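Local coordinates for protein serine-threonine phosphatase 2C (Toxoplasma gondii, PDB 2I44) that probably removes phosphate groups from serine and threonine residues of other proteins and binds calcium ions, as a member of the metal-dependent PP2C phosphatase family, at residues Trp269-Ala274 and Leu300-Ser305; Met282-Arg285 and Asn290-Gln293. All blocks are in the same frame, centred on the assembly; numbering follows the deposited sequence.

Interaction 1 of 2, residues Trp269-Ala274 and Leu300-Ser305; sequences WDVMSA and LAEQQS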
# COMPACT_ATOMS: atom_id res chain seq x y z
N TRP A 269 -8.64 2.71 -8.15
CA TRP A 269 -7.91 2.66 -9.40
C TRP A 269 -8.54 1.86 -10.54
O TRP A 269 -8.29 2.14 -11.70
CB TRP A 269 -6.49 2.17 -9.13
CG TRP A 269 -5.79 3.01 -8.09
CD1 TRP A 269 -5.17 2.56 -6.96
CD2 TRP A 269 -5.65 4.43 -8.10
NE1 TRP A 269 -4.64 3.63 -6.26
CE2 TRP A 269 -4.92 4.78 -6.95
CE3 TRP A 269 -6.06 5.44 -8.98
CZ2 TRP A 269 -4.59 6.11 -6.64
CZ3 TRP A 269 -5.73 6.77 -8.67
CH2 TRP A 269 -5.00 7.09 -7.51
N ASP A 270 -9.34 0.85 -10.23
CA ASP A 270 -9.97 0.10 -11.31
C ASP A 270 -10.91 1.02 -12.08
O ASP A 270 -11.26 0.76 -13.22
CB ASP A 270 -10.72 -1.12 -10.77
CG ASP A 270 -9.78 -2.24 -10.32
OD1 ASP A 270 -8.61 -2.24 -10.77
OD2 ASP A 270 -10.21 -3.11 -9.54
N VAL A 271 -11.30 2.13 -11.45
CA VAL A 271 -12.19 3.09 -12.08
C VAL A 271 -11.51 4.38 -12.54
O VAL A 271 -11.70 4.82 -13.68
CB VAL A 271 -13.36 3.47 -11.15
CG1 VAL A 271 -14.30 4.41 -11.87
CG2 VAL A 271 -14.10 2.21 -10.70
N MSE A 272 -10.72 4.98 -11.66
CA MSE A 272 -10.04 6.25 -11.95
C MSE A 272 -8.56 6.16 -12.32
O MSE A 272 -7.82 5.34 -11.77
CB MSE A 272 -10.19 7.18 -10.74
CG MSE A 272 -11.62 7.47 -10.33
SE MSE A 272 -12.55 8.50 -11.68
CE MSE A 272 -14.33 7.75 -11.48
N SER A 273 -8.12 7.01 -13.25
CA SER A 273 -6.71 7.07 -13.66
C SER A 273 -5.98 7.97 -12.67
O SER A 273 -6.62 8.68 -11.90
CB SER A 273 -6.57 7.70 -15.05
OG SER A 273 -6.67 9.11 -14.96
N ALA A 274 -4.65 7.96 -12.69
CA ALA A 274 -3.87 8.79 -11.77
C ALA A 274 -4.23 10.27 -11.92
O ALA A 274 -4.49 10.96 -10.93
CB ALA A 274 -2.37 8.58 -12.01
N LEU A 300 -17.86 5.99 -6.39
CA LEU A 300 -19.11 5.29 -6.15
C LEU A 300 -20.22 5.76 -7.09
O LEU A 300 -21.01 4.95 -7.58
CB LEU A 300 -19.54 5.47 -4.69
CG LEU A 300 -18.72 4.69 -3.65
CD1 LEU A 300 -19.04 5.17 -2.24
CD2 LEU A 300 -19.02 3.21 -3.79
N ALA A 301 -20.27 7.06 -7.35
CA ALA A 301 -21.27 7.61 -8.25
C ALA A 301 -21.08 7.05 -9.66
O ALA A 301 -22.03 6.64 -10.31
CB ALA A 301 -21.17 9.13 -8.28
N GLU A 302 -19.83 7.01 -10.11
CA GLU A 302 -19.50 6.49 -11.43
C GLU A 302 -19.88 5.03 -11.55
O GLU A 302 -20.41 4.59 -12.58
CB GLU A 302 -18.01 6.66 -11.71
CG GLU A 302 -17.56 6.13 -13.07
CD GLU A 302 -18.32 6.75 -14.23
OE1 GLU A 302 -18.70 7.94 -14.12
OE2 GLU A 302 -18.53 6.07 -15.25
N GLN A 303 -19.62 4.26 -10.49
CA GLN A 303 -19.95 2.85 -10.50
C GLN A 303 -21.46 2.65 -10.62
O GLN A 303 -21.90 1.76 -11.35
CB GLN A 303 -19.41 2.18 -9.23
CG GLN A 303 -17.88 2.01 -9.20
CD GLN A 303 -17.36 0.92 -10.15
OE1 GLN A 303 -16.56 0.07 -9.75
NE2 GLN A 303 -17.81 0.95 -11.39
N GLN A 304 -22.25 3.46 -9.91
CA GLN A 304 -23.70 3.34 -10.00
C GLN A 304 -24.12 3.62 -11.43
O GLN A 304 -24.92 2.90 -12.01
CB GLN A 304 -24.41 4.36 -9.10
CG GLN A 304 -24.10 4.29 -7.62
CD GLN A 304 -25.04 5.17 -6.81
OE1 GLN A 304 -26.16 4.76 -6.47
NE2 GLN A 304 -24.61 6.40 -6.51
N SER A 305 -23.55 4.69 -11.98
CA SER A 305 -23.82 5.12 -13.35
C SER A 305 -23.56 4.00 -14.34
O SER A 305 -24.15 3.95 -15.42
CB SER A 305 -22.93 6.33 -13.67
OG SER A 305 -23.31 6.95 -14.88

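Interaction 2 of 2, residues Met282-Arg285 and Asn290-Gln293; sequences MQAR and NPAQ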
# COMPACT_ATOMS: atom_id res chain seq x y z
N MSE A 282 -7.29 17.56 -6.02
CA MSE A 282 -6.81 18.94 -6.07
C MSE A 282 -7.98 19.92 -6.03
O MSE A 282 -7.92 20.95 -5.36
CB MSE A 282 -6.00 19.18 -7.34
CG MSE A 282 -4.60 18.58 -7.31
SE MSE A 282 -3.53 19.30 -5.88
CE MSE A 282 -2.51 20.62 -6.89
N GLN A 283 -9.04 19.60 -6.75
CA GLN A 283 -10.20 20.47 -6.78
C GLN A 283 -10.91 20.49 -5.44
O GLN A 283 -11.30 21.55 -4.96
CB GLN A 283 -11.19 20.04 -7.87
CG GLN A 283 -12.53 20.76 -7.76
CD GLN A 283 -13.25 20.90 -9.08
OE1 GLN A 283 -12.71 21.46 -10.03
NE2 GLN A 283 -14.48 20.38 -9.15
N ALA A 284 -11.08 19.32 -4.83
CA ALA A 284 -11.76 19.23 -3.54
C ALA A 284 -11.08 20.16 -2.54
O ALA A 284 -11.74 20.95 -1.86
CB ALA A 284 -11.74 17.80 -3.02
N ARG A 285 -9.76 20.07 -2.46
CA ARG A 285 -9.01 20.90 -1.53
C ARG A 285 -9.27 22.38 -1.84
O ARG A 285 -9.61 23.16 -0.95
CB ARG A 285 -7.52 20.61 -1.67
CG ARG A 285 -6.70 21.18 -0.54
CD ARG A 285 -5.23 21.19 -0.90
NE ARG A 285 -4.41 21.55 0.25
CZ ARG A 285 -3.13 21.87 0.18
NH1 ARG A 285 -2.52 21.88 -1.00
NH2 ARG A 285 -2.46 22.19 1.28
N ASN A 290 -13.54 17.59 1.50
CA ASN A 290 -12.71 16.46 1.92
C ASN A 290 -12.18 15.73 0.67
O ASN A 290 -12.91 14.99 0.02
CB ASN A 290 -13.54 15.49 2.76
CG ASN A 290 -12.71 14.41 3.39
OD1 ASN A 290 -11.75 13.92 2.80
ND2 ASN A 290 -13.09 14.01 4.61
N PRO A 291 -10.90 15.93 0.34
CA PRO A 291 -10.28 15.30 -0.84
C PRO A 291 -10.46 13.78 -0.92
O PRO A 291 -10.80 13.25 -1.97
CB PRO A 291 -8.81 15.70 -0.72
CG PRO A 291 -8.87 16.98 0.07
CD PRO A 291 -9.88 16.65 1.12
N ALA A 292 -10.21 13.10 0.19
CA ALA A 292 -10.33 11.65 0.24
C ALA A 292 -11.78 11.21 0.08
O ALA A 292 -12.07 10.21 -0.57
CB ALA A 292 -9.75 11.11 1.55
N GLN A 293 -12.69 11.97 0.68
CA GLN A 293 -14.10 11.62 0.57
C GLN A 293 -14.56 11.88 -0.86
O GLN A 293 -15.36 11.12 -1.42
CB GLN A 293 -14.94 12.44 1.54
CG GLN A 293 -16.41 12.09 1.52
CD GLN A 293 -17.23 13.04 2.37
OE1 GLN A 293 -17.19 14.25 2.17
NE2 GLN A 293 -17.98 12.49 3.32

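Interaction 1 of 2, residues Trp269-Ala274 and Leu300-Ser305
Val271 presses its CG2 methyl over the flat carboxamide of Gln303, 3.4 Å from Gln303 OE1 and 3.5 Å from Gln303 CD, in a contact between a loop and a helix in the PP2C fold, a sandwich of two antiparallel sheets flanked by helices. The loop 269-274 joins helix 266-269 to helix 274-286, and its partner is the last turn and a half of helix 291-305. A beta-branched residue suits this place because its two methyls straddle two neighbours of the helix: while CG2 takes Gln303, CG1 rests 3.9 Å from Glu302 CG. Val271 CG1 stands anti to the backbone N (chi1 -177°), and this rotation spreads the branches across both residues. Glutamine is long enough to bend at chi2 (-73°) and lay the face of its amide against the methyl.

Met272, present as selenomethionine, adds to the patch from its end. The chain bends at chi2 (-67°), and its terminal methyl CE lies 3.8 Å from Glu302 CB and close to Glu302 CG. The stem of Glu302 packs here while OE2 forms a salt bridge with Arg306 NE, a residue that the Val271 side chain also touches. The side chains of Val271 and Met272 also touch Thr299, one residue before the segment.

The patch is small and lies at the surface, yet it is near the metal site. The side chain of Gln303 lies about 6 Å from that of Asp311, a calcium ligand. At the other end of the loop Ser273 caps helix 274-286, and its backbone N is hydrogen-bonded to Gln276 OE1. The indole of Trp269 is held by a hydrogen bond from NE1 to Arg159 O, and Met272 O lies in the plane of that ring at its edge, 3.3 Å from Trp269 CE3.

Interaction 2 of 2, residues Met282-Arg285 and Asn290-Gln293
Pro291 sets its ring against helix 274-286, beginning with CB, which comes 4.3 Å from Ala284 CB. Further out, Pro291 CG reaches past the methyl to the next residue, 4.1 Å from Arg285 N and 4.2 Å from Arg285 CB. The backbone comes closer still, with Pro291 CA 3.6 Å from Ala284 CB. Alanine suits its position because a bare methyl lets the two backbones approach to 5.0 Å between Ala284 CA and Pro291 CA, as two successive helices joined by a short connection form a tight helical hairpin. Proline suits the first turn of helix 291-305, where its lack of an N-H costs no helical bond. The turn is closed by Asn290 at the N-cap: Gln293 N gives a bond of 3.0 Å to Asn290 OD1, fairly straight at 160° but arriving from well above the carbonyl plane. Arg285, extended throughout, carries its guanidinium away to a salt bridge between NH2 and Asp23, while Phe319 of strand 313-320 packs on both Arg285 and Pro291. The side-chain contact is thus essentially van der Waals, methyl and ring carbons against each other and the backbone, while Asn290 OD1 is engaged by Gln293 N and Arg285 NH2 by Asp23.

Along the chain the segments come in the order 269-274, 282-285, 290-293, 300-305, so interaction 2 falls wholly between the two halves of interaction 1. Their centres are 15 Å apart and their nearest atoms about 7 Å, without touching. Helix 291-305 serves both: its C-terminal end meets the loop before helix 274-286, and its N-terminal end meets that helix directly. The two helices cover one outer face of the sheet containing strands 258-264 and 313-320. Interaction 2 lies far from the metals, whereas interaction 1 lies close to the loop bearing Asp311, a calcium ligand.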